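PDB 4APM: apical membrane antigen 1 from Babesia divergens, which probably serves at the parasite surface in host-cell invasion as a component of the moving junction, and binds a calcium ion through its ectodomain. Local coordinates for residues D10-G13 with R14-K18; K23-G26 with S27-V31; S112-D115 with L116-G120; A130-A133 with G134-P138; E244-D248 with A249-S253. All blocks are in the same frame, centred on the assembly; numbering follows the deposited sequence.

Contact 1: residues D10-G13 with R14-K18; sequences DIWG and RYMAK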
loop_
_atom_site.group_PDB
_atom_site.type_symbol
_atom_site.label_atom_id
_atom_site.label_comp_id
_atom_site.label_asym_id
_atom_site.label_seq_id
_atom_site.Cartn_x
_atom_site.Cartn_y
_atom_site.Cartn_z
ATOM N N ASP A 10 4.754 -19.030 11.964
ATOM C CA ASP A 10 6.191 -19.299 11.856
ATOM C C ASP A 10 6.668 -19.442 10.419
ATOM O O ASP A 10 7.605 -18.778 10.020
ATOM C CB ASP A 10 6.600 -20.532 12.676
ATOM C CG ASP A 10 6.461 -20.313 14.176
ATOM O OD1 ASP A 10 6.599 -19.158 14.632
ATOM O OD2 ASP A 10 6.195 -21.299 14.898
ATOM N N ILE A 11 6.048 -20.311 9.634
ATOM C CA ILE A 11 6.598 -20.555 8.304
ATOM C C ILE A 11 6.343 -19.389 7.323
ATOM O O ILE A 11 7.071 -19.215 6.343
ATOM C CB ILE A 11 6.259 -21.964 7.728
ATOM C CG1 ILE A 11 5.185 -21.897 6.635
ATOM C CG2 ILE A 11 5.898 -22.951 8.837
ATOM C CD1 ILE A 11 5.423 -22.869 5.497
ATOM N N TRP A 12 5.396 -18.524 7.672
ATOM C CA TRP A 12 5.111 -17.321 6.882
ATOM C C TRP A 12 5.889 -16.100 7.343
ATOM O O TRP A 12 5.935 -15.077 6.645
ATOM C CB TRP A 12 3.613 -17.035 6.900
ATOM C CG TRP A 12 2.834 -17.859 5.912
ATOM C CD1 TRP A 12 2.038 -18.975 6.168
ATOM C CD2 TRP A 12 2.704 -17.620 4.472
ATOM N NE1 TRP A 12 1.449 -19.432 5.012
ATOM C CE2 TRP A 12 1.822 -18.668 3.957
ATOM C CE3 TRP A 12 3.207 -16.671 3.593
ATOM C CZ2 TRP A 12 1.483 -18.748 2.621
ATOM C CZ3 TRP A 12 2.877 -16.780 2.239
ATOM C CH2 TRP A 12 2.041 -17.803 1.767
ATOM N N GLY A 13 6.527 -16.207 8.507
ATOM C CA GLY A 13 7.027 -15.042 9.233
ATOM C C GLY A 13 7.974 -14.157 8.444
ATOM O O GLY A 13 7.919 -12.941 8.538
ATOM N N ARG A 14 8.844 -14.757 7.649
ATOM C CA ARG A 14 9.799 -13.970 6.889
ATOM C C ARG A 14 9.104 -13.198 5.772
ATOM O O ARG A 14 9.316 -11.988 5.625
ATOM C CB ARG A 14 10.926 -14.830 6.329
ATOM C CG ARG A 14 12.167 -14.013 6.010
ATOM C CD ARG A 14 13.375 -14.890 5.694
ATOM N NE ARG A 14 13.740 -14.796 4.282
ATOM C CZ ARG A 14 13.462 -15.725 3.371
ATOM N NH1 ARG A 14 12.842 -16.848 3.724
ATOM N NH2 ARG A 14 13.823 -15.540 2.108
ATOM N N TYR A 15 8.237 -13.891 5.028
ATOM C CA TYR A 15 7.554 -13.304 3.888
ATOM C C TYR A 15 6.565 -12.210 4.323
ATOM O O TYR A 15 6.312 -11.257 3.585
ATOM C CB TYR A 15 6.813 -14.390 3.089
ATOM C CG TYR A 15 6.224 -13.889 1.771
ATOM C CD1 TYR A 15 7.024 -13.747 0.622
ATOM C CD2 TYR A 15 4.870 -13.570 1.669
ATOM C CE1 TYR A 15 6.484 -13.281 -0.581
ATOM C CE2 TYR A 15 4.314 -13.142 0.473
ATOM C CZ TYR A 15 5.116 -12.971 -0.642
ATOM O OH TYR A 15 4.545 -12.482 -1.811
ATOM N N MET A 16 5.935 -12.420 5.473
ATOM C CA MET A 16 4.763 -11.643 5.867
ATOM C C MET A 16 5.132 -10.425 6.709
ATOM O O MET A 16 4.270 -9.612 7.027
ATOM C CB MET A 16 3.760 -12.510 6.637
ATOM C CG MET A 16 2.958 -13.473 5.775
ATOM S SD MET A 16 2.198 -12.699 4.330
ATOM C CE MET A 16 0.826 -11.828 5.089
ATOM N N ALA A 17 6.405 -10.303 7.077
ATOM C CA ALA A 17 6.848 -9.183 7.913
ATOM C C ALA A 17 6.502 -7.838 7.266
ATOM O O ALA A 17 5.998 -6.936 7.930
ATOM C CB ALA A 17 8.336 -9.280 8.230
ATOM N N LYS A 18 6.683 -7.733 5.957
ATOM C CA LYS A 18 6.395 -6.472 5.267
ATOM C C LYS A 18 4.924 -6.010 5.449
ATOM O O LYS A 18 4.631 -4.809 5.430
ATOM C CB LYS A 18 6.777 -6.581 3.783
ATOM C CG LYS A 18 5.949 -7.563 2.958
ATOM C CD LYS A 18 6.430 -7.610 1.499
ATOM C CE LYS A 18 7.617 -8.566 1.313
ATOM N NZ LYS A 18 7.193 -9.995 1.551
HETATM O O HOH W 1 8.455 -16.823 5.020
#
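The edge of the Trp12 indole meets Tyr15: CZ3 of Trp12 lies 3.8 Å from Tyr15 CD2, which sits close to the indole plane. The two rings run alongside each other, their planes turned 64° against each other, an oblique pairing. One face of the phenol ring carries Lys18, whose NZ hangs 3.8 Å above the Tyr15 ring plane over its centre. That ammonium is held there by a hydrogen bond from Lys18 NZ to Tyr15 O (2.6 Å), met in the carbonyl plane on a lone pair. These side chains project from the end of helix 8-16, near the N-terminus of the crystallised fragment, where the backbone bonding weakens. Met16 N still donates to Trp12 O at 2.9 Å, while a water joins Ile11 O to Tyr15 N, bridging the kink. Beside the indole, Met16 makes an oblique Met-aromatic contact, SD of Met16 lying 5.2 Å from the centroid of the six-membered Trp12 ring; bends at chi2 and chi3 (-50° and -76°) fold its chain. Trp12, Tyr15 and Met16 all press on Leu336 of strand 335-339, and Trp12 NE1 is hydrogen-bonded to Thr365 OG1.

Contact 2: residues K23-G26 with S27-V31; sequences KSHG and SGIYV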
loop_
_atom_site.group_PDB
_atom_site.type_symbol
_atom_site.label_atom_id
_atom_site.label_comp_id
_atom_site.label_asym_id
_atom_site.label_seq_id
_atom_site.Cartn_x
_atom_site.Cartn_y
_atom_site.Cartn_z
ATOM N N LYS A 23 4.975 -1.685 11.567
ATOM C CA LYS A 23 6.447 -1.820 11.608
ATOM C C LYS A 23 7.154 -1.343 10.344
ATOM O O LYS A 23 8.143 -0.653 10.446
ATOM C CB LYS A 23 6.886 -3.256 11.867
ATOM C CG LYS A 23 6.349 -3.899 13.127
ATOM C CD LYS A 23 7.179 -5.159 13.390
ATOM C CE LYS A 23 6.417 -6.201 14.183
ATOM N NZ LYS A 23 6.090 -5.761 15.566
ATOM N N SER A 24 6.736 -1.835 9.170
ATOM C CA SER A 24 7.468 -1.552 7.921
ATOM C C SER A 24 7.289 -0.117 7.415
ATOM O O SER A 24 8.204 0.443 6.807
ATOM C CB SER A 24 7.042 -2.515 6.838
ATOM O OG SER A 24 5.660 -2.396 6.606
ATOM N N HIS A 25 6.131 0.484 7.701
ATOM C CA HIS A 25 5.869 1.880 7.360
ATOM C C HIS A 25 5.846 2.785 8.598
ATOM O O HIS A 25 6.552 3.782 8.655
ATOM C CB HIS A 25 4.537 1.960 6.585
ATOM C CG HIS A 25 4.248 3.306 6.011
ATOM N ND1 HIS A 25 3.153 4.029 6.368
ATOM C CD2 HIS A 25 4.957 4.079 5.102
ATOM C CE1 HIS A 25 3.154 5.191 5.699
ATOM N NE2 HIS A 25 4.260 5.219 4.915
ATOM N N GLY A 26 4.997 2.469 9.569
ATOM C CA GLY A 26 5.062 3.076 10.909
ATOM C C GLY A 26 4.389 4.439 11.030
ATOM O O GLY A 26 4.435 5.070 12.076
ATOM N N SER A 27 3.723 4.888 9.973
ATOM C CA SER A 27 3.028 6.166 10.028
ATOM C C SER A 27 1.732 6.081 9.195
ATOM O O SER A 27 1.312 4.980 8.785
ATOM C CB SER A 27 3.953 7.279 9.538
ATOM O OG SER A 27 3.306 8.532 9.619
ATOM N N GLY A 28 1.081 7.216 8.988
ATOM C CA GLY A 28 -0.179 7.230 8.264
ATOM C C GLY A 28 0.084 7.036 6.776
ATOM O O GLY A 28 1.194 7.247 6.326
ATOM N N ILE A 29 -0.936 6.606 6.032
ATOM C CA ILE A 29 -0.770 6.189 4.631
ATOM C C ILE A 29 -1.663 7.088 3.789
ATOM O O ILE A 29 -1.196 7.844 2.946
ATOM C CB ILE A 29 -1.145 4.679 4.441
ATOM C CG1 ILE A 29 -0.159 3.816 5.254
ATOM C CG2 ILE A 29 -1.098 4.293 2.961
ATOM C CD1 ILE A 29 -0.504 2.351 5.347
ATOM N N TYR A 30 -2.943 7.051 4.090
ATOM C CA TYR A 30 -3.887 8.021 3.558
ATOM C C TYR A 30 -3.383 9.454 3.784
ATOM O O TYR A 30 -3.117 10.201 2.813
ATOM C CB TYR A 30 -5.254 7.822 4.220
ATOM C CG TYR A 30 -6.326 8.675 3.623
ATOM C CD1 TYR A 30 -6.675 8.532 2.284
ATOM C CD2 TYR A 30 -6.983 9.653 4.388
ATOM C CE1 TYR A 30 -7.647 9.319 1.717
ATOM C CE2 TYR A 30 -7.976 10.432 3.836
ATOM C CZ TYR A 30 -8.310 10.238 2.498
ATOM O OH TYR A 30 -9.270 11.014 1.900
ATOM N N VAL A 31 -3.220 9.819 5.064
ATOM C CA VAL A 31 -2.562 11.080 5.442
ATOM C C VAL A 31 -1.398 10.779 6.373
ATOM O O VAL A 31 -1.570 10.149 7.445
ATOM C CB VAL A 31 -3.530 12.051 6.172
ATOM C CG1 VAL A 31 -2.768 13.262 6.736
ATOM C CG2 VAL A 31 -4.676 12.467 5.248
#
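The exit from the short helix 21-24 into the loop that leads to strand 35-39 is the element formed here: a buried turn folded round the imidazole of His25. Gly26, the first residue beyond the helix to leave helical backbone angles, has a positive phi of 83°, and the chain then runs extended through Ser27 and Gly28 before bending at Ile29. His25 reaches forward over this turn. Its CG stands opposite the backbone N (chi1 -172°), which carries the ring toward the carbonyls that follow. Two of these lie at the ring edge, near its plane. ND1 of His25 donates a weak, bent hydrogen bond to Ser27 O at 3.2 Å, with an N-H...O angle of 131°, and the neighbouring CE1 of His25 sits only 2.9 Å from Gly28 O. The ring edge thus spans two successive peptides, and the Ser27 carbonyl would probably favour a proton on ND1. Within the turn, Gly28 N is hydrogen-bonded to Asp263 OD2 and Ser27 OG to Asp32 OD1, so the loop is also held by other parts of the chain. The backbone of His25 pairs with Lys50, while its side chain touches Cys51, a residue of the Cys51-Cys217 disulfide; the histidine therefore joins the helix exit to the segment carrying that cysteine. Ile29 supplies the apolar part of the contact, slanting obliquely past the imidazole, with CG1 of Ile29 3.5 Å from His25 ND1 and 3.6 Å from His25 CE1.

Contact 3: residues S112-D115 with L116-G120; sequences SAAD and LVRWG. With CA (calcium ion), chain B.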
loop_
_atom_site.group_PDB
_atom_site.type_symbol
_atom_site.label_atom_id
_atom_site.label_comp_id
_atom_site.label_asym_id
_atom_site.label_seq_id
_atom_site.Cartn_x
_atom_site.Cartn_y
_atom_site.Cartn_z
ATOM N N SER A 112 15.758 15.215 -12.306
ATOM C CA SER A 112 15.576 13.948 -12.994
ATOM C C SER A 112 16.273 12.845 -12.222
ATOM O O SER A 112 17.199 13.114 -11.467
ATOM C CB SER A 112 16.117 14.022 -14.430
ATOM O OG SER A 112 17.526 13.821 -14.440
ATOM N N ALA A 113 15.863 11.597 -12.444
ATOM C CA ALA A 113 16.569 10.440 -11.886
ATOM C C ALA A 113 18.054 10.457 -12.231
ATOM O O ALA A 113 18.895 10.059 -11.414
ATOM C CB ALA A 113 15.927 9.148 -12.361
ATOM N N ALA A 114 18.370 10.904 -13.451
ATOM C CA ALA A 114 19.762 10.960 -13.923
ATOM C C ALA A 114 20.544 12.038 -13.162
ATOM O O ALA A 114 21.686 11.822 -12.768
ATOM C CB ALA A 114 19.806 11.224 -15.435
ATOM N N ASP A 115 19.914 13.193 -12.961
ATOM C CA ASP A 115 20.485 14.243 -12.115
ATOM C C ASP A 115 20.941 13.741 -10.750
ATOM O O ASP A 115 22.072 13.962 -10.334
ATOM C CB ASP A 115 19.489 15.385 -11.946
ATOM C CG ASP A 115 19.549 16.374 -13.095
ATOM O OD1 ASP A 115 20.493 16.270 -13.900
ATOM O OD2 ASP A 115 18.671 17.258 -13.182
ATOM N N LEU A 116 20.057 13.018 -10.089
ATOM C CA LEU A 116 20.332 12.447 -8.796
ATOM C C LEU A 116 21.529 11.478 -8.849
ATOM O O LEU A 116 22.420 11.553 -7.986
ATOM C CB LEU A 116 19.060 11.771 -8.239
ATOM C CG LEU A 116 18.253 12.456 -7.104
ATOM C CD1 LEU A 116 18.470 13.959 -6.994
ATOM C CD2 LEU A 116 16.763 12.096 -7.078
ATOM N N VAL A 117 21.610 10.620 -9.876
ATOM C CA VAL A 117 22.847 9.836 -10.045
ATOM C C VAL A 117 24.115 10.682 -10.350
ATOM O O VAL A 117 25.166 10.484 -9.719
ATOM C CB VAL A 117 22.692 8.489 -10.830
ATOM C CG1 VAL A 117 21.479 8.475 -11.719
ATOM C CG2 VAL A 117 23.976 8.040 -11.555
ATOM N N ARG A 118 23.944 11.735 -11.146
ATOM C CA ARG A 118 25.013 12.702 -11.427
ATOM C C ARG A 118 25.557 13.210 -10.054
ATOM O O ARG A 118 26.781 13.228 -9.813
ATOM C CB ARG A 118 24.444 13.844 -12.329
ATOM C CG ARG A 118 25.377 14.504 -13.359
ATOM C CD ARG A 118 24.877 14.420 -14.834
ATOM N NE ARG A 118 23.492 14.838 -15.049
ATOM C CZ ARG A 118 22.711 14.447 -16.065
ATOM N NH1 ARG A 118 23.176 13.641 -17.008
ATOM N NH2 ARG A 118 21.449 14.872 -16.141
ATOM N N TRP A 119 24.639 13.445 -9.109
ATOM C CA TRP A 119 24.970 14.092 -7.822
ATOM C C TRP A 119 25.449 13.156 -6.749
ATOM O O TRP A 119 25.637 13.557 -5.592
ATOM C CB TRP A 119 23.786 14.902 -7.323
ATOM C CG TRP A 119 23.456 16.003 -8.274
ATOM C CD1 TRP A 119 24.312 16.598 -9.206
ATOM C CD2 TRP A 119 22.170 16.686 -8.444
ATOM N NE1 TRP A 119 23.657 17.568 -9.918
ATOM C CE2 TRP A 119 22.372 17.683 -9.498
ATOM C CE3 TRP A 119 20.924 16.585 -7.844
ATOM C CZ2 TRP A 119 21.360 18.524 -9.912
ATOM C CZ3 TRP A 119 19.919 17.461 -8.247
ATOM C CH2 TRP A 119 20.120 18.386 -9.275
ATOM N N GLY A 120 25.624 11.894 -7.111
ATOM C CA GLY A 120 26.270 10.961 -6.228
ATOM C C GLY A 120 25.347 10.025 -5.475
ATOM O O GLY A 120 25.829 9.192 -4.733
HETATM CA CA CA B . 27.865 7.945 -4.535
HETATM O O HOH W 2 22.750 17.285 -13.528
HETATM O O HOH W 3 29.606 6.352 -4.550
HETATM O O HOH W 4 29.170 10.014 -4.838
HETATM O O HOH W 5 27.987 8.157 -7.045
#
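Trp119 lays one face of its indole over the last turn of helix 113-118, covering Asp115: Asp115 CB makes a CH-pi contact 4.1 Å from the centroid of the six-membered Trp119 ring, and Asp115 O lies over the same indole, offset toward its rim. The helix is closed at both ends by recognised motifs. At its start Ser112 holds the N-cap position, OG accepting from Asp115 N, though the place of OG, and with it this capping bond, is less certain; at its end Gly120, with positive phi (101°), completes a Schellman motif in which Gly120 N returns to Val117 O at 3.0 Å. Between them Arg118 NH2 forms a salt bridge with Asp115 OD1, 2.8 Å long. Asp115 OD1 lies close to the guanidinium plane at its edge, and NH2 meets it from the anti side, 35° out of the carboxylate plane; the two planes are 69° apart. Bends at chi2 and chi3 curl the arginine back along the helix, and Ala114 CB lies over one guanidinium face. A water spans Asp115 OD1 and Arg118 NE, giving the pair a second link. Leu116 packs onto helix 125-134 and Cys159 of the Cys129-Cys159 disulfide. Where the Schellman turn ends, Gly120 O binds the calcium ion at 2.4 Å; Asp122 OD1 and three waters also coordinate it, and one of them, water 3, lies 2.4 Å from the ion.

Contact 4: residues A130-A133 with G134-P138; sequences AEYA and GNIIP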
loop_
_atom_site.group_PDB
_atom_site.type_symbol
_atom_site.label_atom_id
_atom_site.label_comp_id
_atom_site.label_asym_id
_atom_site.label_seq_id
_atom_site.Cartn_x
_atom_site.Cartn_y
_atom_site.Cartn_z
ATOM N N ALA A 130 13.992 10.262 -2.127
ATOM C CA ALA A 130 13.716 10.397 -0.681
ATOM C C ALA A 130 14.916 11.007 0.035
ATOM O O ALA A 130 14.760 11.891 0.868
ATOM C CB ALA A 130 13.380 9.040 -0.066
ATOM N N GLU A 131 16.106 10.530 -0.311
ATOM C CA GLU A 131 17.351 11.038 0.278
ATOM C C GLU A 131 17.559 12.493 -0.153
ATOM O O GLU A 131 17.957 13.348 0.627
ATOM C CB GLU A 131 18.532 10.163 -0.175
ATOM C CG GLU A 131 19.876 10.501 0.482
ATOM C CD GLU A 131 20.976 9.532 0.086
ATOM O OE1 GLU A 131 20.659 8.492 -0.517
ATOM O OE2 GLU A 131 22.159 9.802 0.376
ATOM N N TYR A 132 17.181 12.798 -1.376
ATOM C CA TYR A 132 17.334 14.144 -1.848
ATOM C C TYR A 132 16.395 15.089 -1.072
ATOM O O TYR A 132 16.797 16.176 -0.653
ATOM C CB TYR A 132 17.062 14.181 -3.350
ATOM C CG TYR A 132 17.113 15.564 -3.937
ATOM C CD1 TYR A 132 18.320 16.247 -4.040
ATOM C CD2 TYR A 132 15.966 16.170 -4.429
ATOM C CE1 TYR A 132 18.375 17.517 -4.586
ATOM C CE2 TYR A 132 16.010 17.428 -4.980
ATOM C CZ TYR A 132 17.229 18.092 -5.072
ATOM O OH TYR A 132 17.291 19.359 -5.618
ATOM N N ALA A 133 15.145 14.667 -0.880
ATOM C CA ALA A 133 14.215 15.413 -0.040
ATOM C C ALA A 133 14.799 15.593 1.381
ATOM O O ALA A 133 14.651 16.659 1.990
ATOM C CB ALA A 133 12.854 14.708 0.010
ATOM N N GLY A 134 15.502 14.568 1.870
ATOM C CA GLY A 134 16.143 14.613 3.182
ATOM C C GLY A 134 17.325 15.566 3.350
ATOM O O GLY A 134 17.705 15.879 4.475
ATOM N N ASN A 135 17.886 16.039 2.233
ATOM C CA ASN A 135 19.003 16.984 2.227
ATOM C C ASN A 135 18.608 18.442 1.935
ATOM O O ASN A 135 19.487 19.266 1.643
ATOM C CB ASN A 135 20.011 16.591 1.139
ATOM C CG ASN A 135 20.804 15.355 1.494
ATOM O OD1 ASN A 135 20.947 15.011 2.664
ATOM N ND2 ASN A 135 21.301 14.671 0.485
ATOM N N ILE A 136 17.309 18.714 1.820
ATOM C CA ILE A 136 16.832 20.073 1.494
ATOM C C ILE A 136 16.332 20.664 2.796
ATOM O O ILE A 136 15.367 20.150 3.385
ATOM C CB ILE A 136 15.660 20.060 0.481
ATOM C CG1 ILE A 136 16.159 19.782 -0.936
ATOM C CG2 ILE A 136 14.879 21.366 0.520
ATOM C CD1 ILE A 136 15.115 19.137 -1.806
ATOM N N ILE A 137 17.058 21.657 3.309
ATOM C CA ILE A 137 16.725 22.226 4.614
ATOM C C ILE A 137 16.014 23.555 4.485
ATOM O O ILE A 137 16.458 24.422 3.734
ATOM C CB ILE A 137 17.964 22.403 5.487
ATOM C CG1 ILE A 137 18.744 21.089 5.561
ATOM C CG2 ILE A 137 17.564 22.874 6.879
ATOM C CD1 ILE A 137 20.209 21.281 5.889
ATOM N N PRO A 138 14.911 23.729 5.232
ATOM C CA PRO A 138 14.147 24.986 5.224
ATOM C C PRO A 138 15.012 26.219 5.520
ATOM O O PRO A 138 15.735 26.242 6.517
ATOM C CB PRO A 138 13.113 24.788 6.347
ATOM C CG PRO A 138 13.057 23.323 6.582
ATOM C CD PRO A 138 14.423 22.789 6.252
HETATM O O HOH W 6 13.037 18.562 2.697
#
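From its CB, 3.9 Å from Ala133 O, the side chain of Ile136 runs back over the end of helix 125-134. CG1 of Ile136 passes 3.7 Å from Tyr132 O, and the terminal CD1 comes to rest over one face of the Tyr132 ring. There Ile136 CD1 is 3.7 Å from Tyr132 CE2, above the rim rather than the ring centre, a CH-pi contact 26° off the ring normal. The tyrosine is set for this by a chi1 of 176°, its ring swung away from the backbone N; its OH is hydrogen-bonded to Leu108 O. Behind Ile136 the backbone unwinds. Gly134 N keeps an i to i-4 bond to Ala130 O, whereas Asn135 N turns to Tyr132 O, three residues back, at 3.1 Å, approaching from well above the carbonyl plane. Ile136 N follows with a weak bond to Ala133 O, and a water donates to both Ala133 O and Ile136 O. The amide of Asn135 lies beside Glu131 O, with ND2 bonded to Tyr121 OH. Tyr132, Ala133 and Ile136 all touch Ile161 of strand 158-161. This is a C-terminal helix end in which i to i-4 bonding gives way to i to i-3 bonds, the last of them weak.

Contact 5: residues E244-D248 with A249-S253; sequences EFTRD and AEECS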
loop_
_atom_site.group_PDB
_atom_site.type_symbol
_atom_site.label_atom_id
_atom_site.label_comp_id
_atom_site.label_asym_id
_atom_site.label_seq_id
_atom_site.Cartn_x
_atom_site.Cartn_y
_atom_site.Cartn_z
ATOM N N GLU A 244 -17.474 -4.435 -0.491
ATOM C CA GLU A 244 -18.231 -3.866 -1.613
ATOM C C GLU A 244 -17.763 -4.435 -2.928
ATOM O O GLU A 244 -16.572 -4.771 -3.091
ATOM C CB GLU A 244 -18.115 -2.356 -1.653
ATOM C CG GLU A 244 -19.329 -1.667 -1.051
ATOM C CD GLU A 244 -18.920 -0.461 -0.250
ATOM O OE1 GLU A 244 -17.955 0.176 -0.682
ATOM O OE2 GLU A 244 -19.522 -0.179 0.820
ATOM N N PHE A 245 -18.710 -4.591 -3.850
ATOM C CA PHE A 245 -18.381 -4.981 -5.216
ATOM C C PHE A 245 -17.764 -3.800 -5.904
ATOM O O PHE A 245 -18.281 -2.685 -5.772
ATOM C CB PHE A 245 -19.647 -5.453 -5.948
ATOM C CG PHE A 245 -20.115 -6.814 -5.500
ATOM C CD1 PHE A 245 -19.508 -7.965 -5.984
ATOM C CD2 PHE A 245 -21.118 -6.941 -4.535
ATOM C CE1 PHE A 245 -19.916 -9.222 -5.541
ATOM C CE2 PHE A 245 -21.533 -8.189 -4.086
ATOM C CZ PHE A 245 -20.935 -9.335 -4.587
ATOM N N THR A 246 -16.618 -4.018 -6.562
ATOM C CA THR A 246 -15.946 -2.965 -7.299
ATOM C C THR A 246 -15.651 -3.466 -8.718
ATOM O O THR A 246 -15.680 -4.659 -8.966
ATOM C CB THR A 246 -14.627 -2.494 -6.607
ATOM O OG1 THR A 246 -13.681 -3.553 -6.619
ATOM C CG2 THR A 246 -14.867 -2.075 -5.128
ATOM N N ARG A 247 -15.375 -2.544 -9.636
ATOM C CA ARG A 247 -15.270 -2.870 -11.056
ATOM C C ARG A 247 -13.907 -3.443 -11.406
ATOM O O ARG A 247 -13.765 -4.127 -12.392
ATOM C CB ARG A 247 -15.537 -1.627 -11.891
ATOM C CG ARG A 247 -17.011 -1.358 -12.059
ATOM C CD ARG A 247 -17.242 -0.018 -12.699
ATOM N NE ARG A 247 -16.921 1.050 -11.772
ATOM C CZ ARG A 247 -17.022 2.328 -12.077
ATOM N NH1 ARG A 247 -17.465 2.672 -13.274
ATOM N NH2 ARG A 247 -16.682 3.249 -11.189
ATOM N N ASP A 248 -12.909 -3.190 -10.569
ATOM C CA ASP A 248 -11.547 -3.674 -10.836
ATOM C C ASP A 248 -10.695 -3.540 -9.573
ATOM O O ASP A 248 -11.129 -2.939 -8.587
ATOM C CB ASP A 248 -10.915 -2.911 -12.034
ATOM C CG ASP A 248 -11.184 -1.422 -11.977
ATOM O OD1 ASP A 248 -11.004 -0.826 -10.879
ATOM O OD2 ASP A 248 -11.559 -0.835 -13.022
ATOM N N ALA A 249 -9.513 -4.167 -9.587
ATOM C CA ALA A 249 -8.543 -4.035 -8.496
ATOM C C ALA A 249 -8.292 -2.575 -8.114
ATOM O O ALA A 249 -8.301 -2.218 -6.928
ATOM C CB ALA A 249 -7.235 -4.755 -8.843
ATOM N N GLU A 250 -8.128 -1.708 -9.097
ATOM C CA GLU A 250 -7.891 -0.269 -8.786
ATOM C C GLU A 250 -8.976 0.399 -7.937
ATOM O O GLU A 250 -8.671 1.215 -7.051
ATOM C CB GLU A 250 -7.702 0.539 -10.052
ATOM C CG GLU A 250 -6.652 -0.032 -10.957
ATOM C CD GLU A 250 -7.238 -0.954 -11.998
ATOM O OE1 GLU A 250 -7.477 -2.151 -11.677
ATOM O OE2 GLU A 250 -7.464 -0.472 -13.134
ATOM N N GLU A 251 -10.232 0.133 -8.274
ATOM C CA GLU A 251 -11.344 0.641 -7.504
ATOM C C GLU A 251 -11.293 0.068 -6.088
ATOM O O GLU A 251 -11.359 0.803 -5.113
ATOM C CB GLU A 251 -12.675 0.302 -8.169
ATOM C CG GLU A 251 -13.853 1.120 -7.627
ATOM C CD GLU A 251 -15.044 1.120 -8.573
ATOM O OE1 GLU A 251 -15.630 0.030 -8.810
ATOM O OE2 GLU A 251 -15.337 2.190 -9.155
ATOM N N CYS A 252 -11.117 -1.244 -5.978
ATOM C CA CYS A 252 -10.915 -1.863 -4.668
ATOM C C CYS A 252 -9.766 -1.178 -3.880
ATOM O O CYS A 252 -9.910 -0.806 -2.687
ATOM C CB CYS A 252 -10.597 -3.326 -4.858
ATOM S SG CYS A 252 -10.320 -4.176 -3.308
ATOM N N SER A 253 -8.655 -0.944 -4.575
ATOM C CA SER A 253 -7.536 -0.292 -3.973
ATOM C C SER A 253 -7.924 1.112 -3.478
ATOM O O SER A 253 -7.599 1.483 -2.343
ATOM C CB SER A 253 -6.350 -0.245 -4.943
ATOM O OG SER A 253 -5.229 0.313 -4.305
#
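Asp248 O takes two hydrogen bonds: Cys252 N approaches in the carbonyl plane at 3.1 Å and almost straight (177°), while Thr246 OG1 donates from above that plane at 3.3 Å. Asp248 is the N-cap of helix 249-257, which follows strand 242-245 after a short turn. Its chi1 of 43° tucks the carboxylate between its own backbone N and carbonyl carbon, bringing Asp248 OD1 within 2.9 Å of Glu251 N, which approaches nearly along the C-O axis of that oxygen. Glu251 reaches back from the first helical turn to the residue before the cap. Glu251 OE1 accepts from Arg247 N at 2.7 Å on the anti side, and Glu251 OE2 uses the syn lone pair for Arg247 NH2, also at 2.7 Å and nearly in the guanidinium plane. Arg247 NE adds weak bonds to both oxygens, so the carboxylate lies along the guanidinium edge, the two planes 32° apart. Thr246 packs alongside, its CB 3.8 Å from Glu251 CG. Cys252, in the same turn, is disulfide-bonded to Cys326 of strand 325-329, tying the helix to the sheet that contains strand 242-245. Glu250 stacks its carboxylate near that of Asp248, with Glu250 OE1 3.9 Å from Asp248 OD1; this closeness of like charges would probably raise the proton affinity of one of them, offset in part by the helix N-terminus and, for Asp248, by the capping N-H.

How the contacts relate
The five contacts follow one another along the chain, and two pairs touch directly. Contact 1 lies on helix 8-16 and contact 2 at the end of helix 21-24 and in the loop after it; they are joined by a probable hydrogen bond between Lys18 O and Ser24 OG at 2.9 Å. Contacts 3 and 4 pack together, Leu116 CD1 being 3.7 Å from Tyr132 CG. The calcium ion lies beside this pair: of the two, only contact 3, through Gly120 O, supplies a ligand, and the Glu131 side chain of contact 4 is about 8 Å from the ion. Contact 5 stands across the chain's centre from both, its own centre 37 Å from that of contact 3, and contact 2 approaches it to about 8 Å between nearest atoms.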